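Local coordinates for protein vanadium-dependent haloperoxidase (Zobellia galactanivorans, PDB 4CIT) that probably works as a vanadium-dependent iodoperoxidase, using bound vanadate and peroxide to oxidise iodide, at residues 328-331 / 332-336; 406-409 / 410-414. One frame throughout, in Å; residues are numbered along the deposited sequence.

How the contacts relate
From the N terminus, contact 1 comes first, at residues 328-336, where the last turns of helix 307-335 run out into a loop; contact 2 follows at residues 406-414, the opening turns of helix 407-420. Each joins adjacent segments, so neither closes a loop over intervening residues, and the two stand in series without nesting or crossing. The centres of contact 1 and contact 2 are about 24 Å apart, and they do not touch. Both belong to the PAP2-like part of the chain. Contact 1 reaches the vanadate directly through K332. In contact 2 the side chain of A411 is about 12 Å from a vanadate, and F407, A410 and A414 pack on helices 367-383 and 288-302.

Contact 1. Residues 328-331 / 332-336; sequences CWDE and KYRSN
The C-terminal end of helix 307-335, part of the vanadate pocket of this PAP2-type haloperoxidase, joins W329 to K332 and Y333 and ties D330 and E331 to R334. K332 CD lies over the six-membered ring of W329, 3.7 Å from its centroid and 7° off the normal, a CH-pi contact. The lysine chain is extended to CE, which lies 3.7 Å from both W329 CZ3 and C328 SG, and bends only at its last torsion (chi4 -55°). The tip then serves other partners: NZ bonds to a vanadate oxygen and to the backbone oxygens of P362 and T365. Its attraction to the indole is at most weak. Y333 runs beside W329 as an oblique pair, its plane 44° from that of the five-membered ring, with Y333 CE2 3.6 Å from W329 CD1; W329 NE1 and Y333 OH both bond to I202 O.

On another side of the helix, R334 turns two nitrogens end-on to D330 OD2, from the same face of the carboxylate. NH2 comes on the syn side at 2.8 Å, moderately out of plane; NH1 comes from steeply above it at 2.9 Å. NH1 also meets E331 OE1 at 2.8 Å, on the anti side but tilted well out of the carboxylate plane, completing a salt-bridge network. D330 OD1 bonds instead to N207. In the last turn E331 O accepts two clear bonds, from S335 N at 2.9 Å and, above the carbonyl plane, from S335 OG at 3.0 Å.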
loop_
_atom_site.group_PDB
_atom_site.type_symbol
_atom_site.label_atom_id
_atom_site.label_comp_id
_atom_site.label_asym_id
_atom_site.label_seq_id
_atom_site.Cartn_x
_atom_site.Cartn_y
_atom_site.Cartn_z
ATOM N N CYS A 328 -3.076 3.057 -10.952
ATOM C CA CYS A 328 -4.089 2.053 -11.176
ATOM C C CYS A 328 -5.487 2.656 -11.187
ATOM O O CYS A 328 -6.270 2.414 -12.137
ATOM C CB CYS A 328 -3.975 1.003 -10.120
ATOM S SG CYS A 328 -5.270 -0.274 -10.292
ATOM N N TRP A 329 -5.805 3.512 -10.216
ATOM C CA TRP A 329 -7.093 4.215 -10.177
ATOM C C TRP A 329 -7.323 5.164 -11.386
ATOM O O TRP A 329 -8.438 5.311 -11.876
ATOM C CB TRP A 329 -7.327 4.932 -8.861
ATOM C CG TRP A 329 -8.258 4.190 -7.971
ATOM C CD1 TRP A 329 -9.524 4.595 -7.574
ATOM C CD2 TRP A 329 -8.090 2.852 -7.428
ATOM N NE1 TRP A 329 -10.127 3.617 -6.857
ATOM C CE2 TRP A 329 -9.269 2.545 -6.712
ATOM C CE3 TRP A 329 -7.067 1.923 -7.465
ATOM C CZ2 TRP A 329 -9.430 1.352 -6.042
ATOM C CZ3 TRP A 329 -7.229 0.739 -6.808
ATOM C CH2 TRP A 329 -8.409 0.434 -6.143
ATOM N N ASP A 330 -6.263 5.771 -11.883
ATOM C CA ASP A 330 -6.255 6.526 -13.144
ATOM C C ASP A 330 -6.810 5.664 -14.283
ATOM O O ASP A 330 -7.704 6.082 -15.064
ATOM C CB ASP A 330 -4.815 7.071 -13.506
ATOM C CG ASP A 330 -4.789 7.873 -14.751
ATOM O OD1 ASP A 330 -5.484 8.949 -14.734
ATOM O OD2 ASP A 330 -4.243 7.405 -15.783
ATOM N N GLU A 331 -6.277 4.448 -14.401
ATOM C CA GLU A 331 -6.754 3.592 -15.453
ATOM C C GLU A 331 -8.162 3.068 -15.168
ATOM O O GLU A 331 -9.030 2.942 -16.109
ATOM C CB GLU A 331 -5.834 2.392 -15.635
ATOM C CG GLU A 331 -6.243 1.433 -16.764
ATOM C CD GLU A 331 -6.487 2.121 -18.072
ATOM O OE1 GLU A 331 -5.863 3.150 -18.394
ATOM O OE2 GLU A 331 -7.408 1.676 -18.824
ATOM N N LYS A 332 -8.425 2.739 -13.915
ATOM C CA LYS A 332 -9.764 2.165 -13.635
ATOM C C LYS A 332 -10.898 3.057 -14.152
ATOM O O LYS A 332 -11.920 2.556 -14.654
ATOM C CB LYS A 332 -9.992 1.884 -12.123
ATOM C CG LYS A 332 -9.264 0.692 -11.590
ATOM C CD LYS A 332 -9.452 0.416 -10.079
ATOM C CE LYS A 332 -8.902 -0.901 -9.613
ATOM N NZ LYS A 332 -9.429 -2.082 -10.361
ATOM N N TYR A 333 -10.776 4.350 -13.861
ATOM C CA TYR A 333 -11.796 5.325 -14.168
ATOM C C TYR A 333 -11.660 5.893 -15.588
ATOM O O TYR A 333 -12.580 6.479 -16.079
ATOM C CB TYR A 333 -11.995 6.360 -13.017
ATOM C CG TYR A 333 -12.616 5.758 -11.847
ATOM C CD1 TYR A 333 -13.990 5.631 -11.715
ATOM C CD2 TYR A 333 -11.840 5.266 -10.806
ATOM C CE1 TYR A 333 -14.562 5.027 -10.643
ATOM C CE2 TYR A 333 -12.406 4.646 -9.736
ATOM C CZ TYR A 333 -13.797 4.516 -9.611
ATOM O OH TYR A 333 -14.356 3.976 -8.485
ATOM N N ARG A 334 -10.582 5.591 -16.294
ATOM C CA ARG A 334 -10.478 5.841 -17.736
ATOM C C ARG A 334 -11.256 4.784 -18.482
ATOM O O ARG A 334 -12.104 5.111 -19.322
ATOM C CB ARG A 334 -9.022 5.905 -18.185
ATOM C CG ARG A 334 -8.776 5.882 -19.708
ATOM C CD ARG A 334 -7.328 5.889 -20.182
ATOM N NE ARG A 334 -6.677 7.047 -19.633
ATOM C CZ ARG A 334 -5.894 7.041 -18.563
ATOM N NH1 ARG A 334 -5.497 5.918 -17.940
ATOM N NH2 ARG A 334 -5.446 8.202 -18.144
ATOM N N SER A 335 -10.999 3.511 -18.219
ATOM C CA SER A 335 -11.598 2.410 -18.971
ATOM C C SER A 335 -13.035 2.060 -18.425
ATOM O O SER A 335 -13.899 1.585 -19.181
ATOM C CB SER A 335 -10.662 1.207 -18.972
ATOM O OG SER A 335 -10.369 0.772 -17.682
ATOM N N ASN A 336 -13.224 2.275 -17.119
ATOM C CA ASN A 336 -14.489 2.109 -16.448
ATOM C C ASN A 336 -15.216 0.824 -16.886
ATOM O O ASN A 336 -16.333 0.857 -17.387
ATOM C CB ASN A 336 -15.339 3.350 -16.696
ATOM C CG ASN A 336 -16.580 3.390 -15.833
ATOM O OD1 ASN A 336 -16.580 3.028 -14.666
ATOM N ND2 ASN A 336 -17.642 3.890 -16.409
#

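Contact 2. Residues 406-409 / 410-414; sequences SFKQ and AADEA
The carboxylate of D412 is the flat group on which this helix-start contact turns: K408 NZ takes the syn lone pair of OD2, while OD1 has a second partner, a salt bridge to R437. The salt bridge across the segments is thus K408 to D412, one helical turn apart. The lysine CG stands trans to its backbone N (chi1 -170°) and the chain stays extended to CE, bending only at the last torsion to bring K408 NZ to D412 OD2 at 2.7 Å. The two side chains meet at a slant. D412 leans back toward the preceding turn, its CG beside its own backbone N (chi1 -75°), which brings D412 CG to 3.3 Å from K408 O.

The helix opens with an N-cap: S406 OG accepts from Q409 N at 2.9 Å with an N-H...O angle of 155°. From A410 to E413 each backbone N then bonds to the carbonyl four residues back, as A411 N does to F407 O at 2.9 Å. In the capped turn Q409 OE1 accepts from K405 N, just before the cap, and one turn on E413 OE2 makes a salt bridge to R402. The ring of F407 leaves the contact to meet F387 and F389 and touches helices 367-383 and 288-302. With a cation on each of its oxygens, the D412 carboxylate is probably kept ionised.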
loop_
_atom_site.group_PDB
_atom_site.type_symbol
_atom_site.label_atom_id
_atom_site.label_comp_id
_atom_site.label_asym_id
_atom_site.label_seq_id
_atom_site.Cartn_x
_atom_site.Cartn_y
_atom_site.Cartn_z
ATOM N N SER A 406 10.283 -15.928 -3.153
ATOM C CA SER A 406 10.728 -14.579 -3.574
ATOM C C SER A 406 9.573 -13.549 -3.469
ATOM O O SER A 406 8.387 -13.972 -3.482
ATOM C CB SER A 406 11.242 -14.644 -5.033
ATOM O OG SER A 406 10.184 -14.822 -5.965
ATOM N N PHE A 407 9.900 -12.256 -3.461
ATOM C CA PHE A 407 8.823 -11.273 -3.574
ATOM C C PHE A 407 8.055 -11.406 -4.875
ATOM O O PHE A 407 6.806 -11.236 -4.874
ATOM C CB PHE A 407 9.336 -9.866 -3.430
ATOM C CG PHE A 407 10.164 -9.666 -2.189
ATOM C CD1 PHE A 407 9.614 -9.821 -0.917
ATOM C CD2 PHE A 407 11.505 -9.338 -2.304
ATOM C CE1 PHE A 407 10.388 -9.601 0.207
ATOM C CE2 PHE A 407 12.281 -9.142 -1.178
ATOM C CZ PHE A 407 11.696 -9.271 0.077
ATOM N N LYS A 408 8.777 -11.730 -5.959
ATOM C CA LYS A 408 8.180 -11.927 -7.319
ATOM C C LYS A 408 7.134 -13.032 -7.299
ATOM O O LYS A 408 6.018 -12.869 -7.822
ATOM C CB LYS A 408 9.247 -12.221 -8.358
ATOM C CG LYS A 408 8.686 -12.176 -9.779
ATOM C CD LYS A 408 9.693 -12.702 -10.797
ATOM C CE LYS A 408 9.072 -13.112 -12.148
ATOM N NZ LYS A 408 7.792 -13.881 -12.098
ATOM N N GLN A 409 7.447 -14.107 -6.628
ATOM C CA GLN A 409 6.525 -15.240 -6.497
ATOM C C GLN A 409 5.278 -14.888 -5.729
ATOM O O GLN A 409 4.165 -15.206 -6.140
ATOM C CB GLN A 409 7.202 -16.483 -5.974
ATOM C CG GLN A 409 6.274 -17.711 -5.939
ATOM C CD GLN A 409 6.848 -18.839 -5.104
ATOM O OE1 GLN A 409 7.091 -18.698 -3.909
ATOM N NE2 GLN A 409 7.157 -19.977 -5.779
ATOM N N ALA A 410 5.443 -14.185 -4.626
ATOM C CA ALA A 410 4.301 -13.647 -3.898
ATOM C C ALA A 410 3.449 -12.730 -4.755
ATOM O O ALA A 410 2.214 -12.835 -4.667
ATOM C CB ALA A 410 4.709 -12.949 -2.652
ATOM N N ALA A 411 4.041 -11.772 -5.464
ATOM C CA ALA A 411 3.261 -10.896 -6.338
ATOM C C ALA A 411 2.484 -11.663 -7.425
ATOM O O ALA A 411 1.328 -11.331 -7.754
ATOM C CB ALA A 411 4.160 -9.865 -7.063
ATOM N N ASP A 412 3.146 -12.651 -8.026
ATOM C CA ASP A 412 2.502 -13.487 -9.011
ATOM C C ASP A 412 1.306 -14.245 -8.441
ATOM O O ASP A 412 0.250 -14.356 -9.093
ATOM C CB ASP A 412 3.452 -14.497 -9.603
ATOM C CG ASP A 412 4.450 -13.839 -10.613
ATOM O OD1 ASP A 412 4.210 -12.683 -11.060
ATOM O OD2 ASP A 412 5.455 -14.537 -10.857
ATOM N N GLU A 413 1.438 -14.699 -7.193
ATOM C CA GLU A 413 0.325 -15.346 -6.530
ATOM C C GLU A 413 -0.774 -14.356 -6.242
ATOM O O GLU A 413 -1.983 -14.639 -6.393
ATOM C CB GLU A 413 0.809 -16.127 -5.255
ATOM C CG GLU A 413 -0.299 -16.892 -4.602
ATOM C CD GLU A 413 0.107 -17.666 -3.393
ATOM O OE1 GLU A 413 0.822 -18.698 -3.523
ATOM O OE2 GLU A 413 -0.303 -17.191 -2.322
ATOM N N ALA A 414 -0.442 -13.181 -5.759
ATOM C CA ALA A 414 -1.460 -12.167 -5.441
ATOM C C ALA A 414 -2.280 -11.818 -6.730
ATOM O O ALA A 414 -3.516 -11.664 -6.647
ATOM C CB ALA A 414 -0.847 -10.912 -4.853
#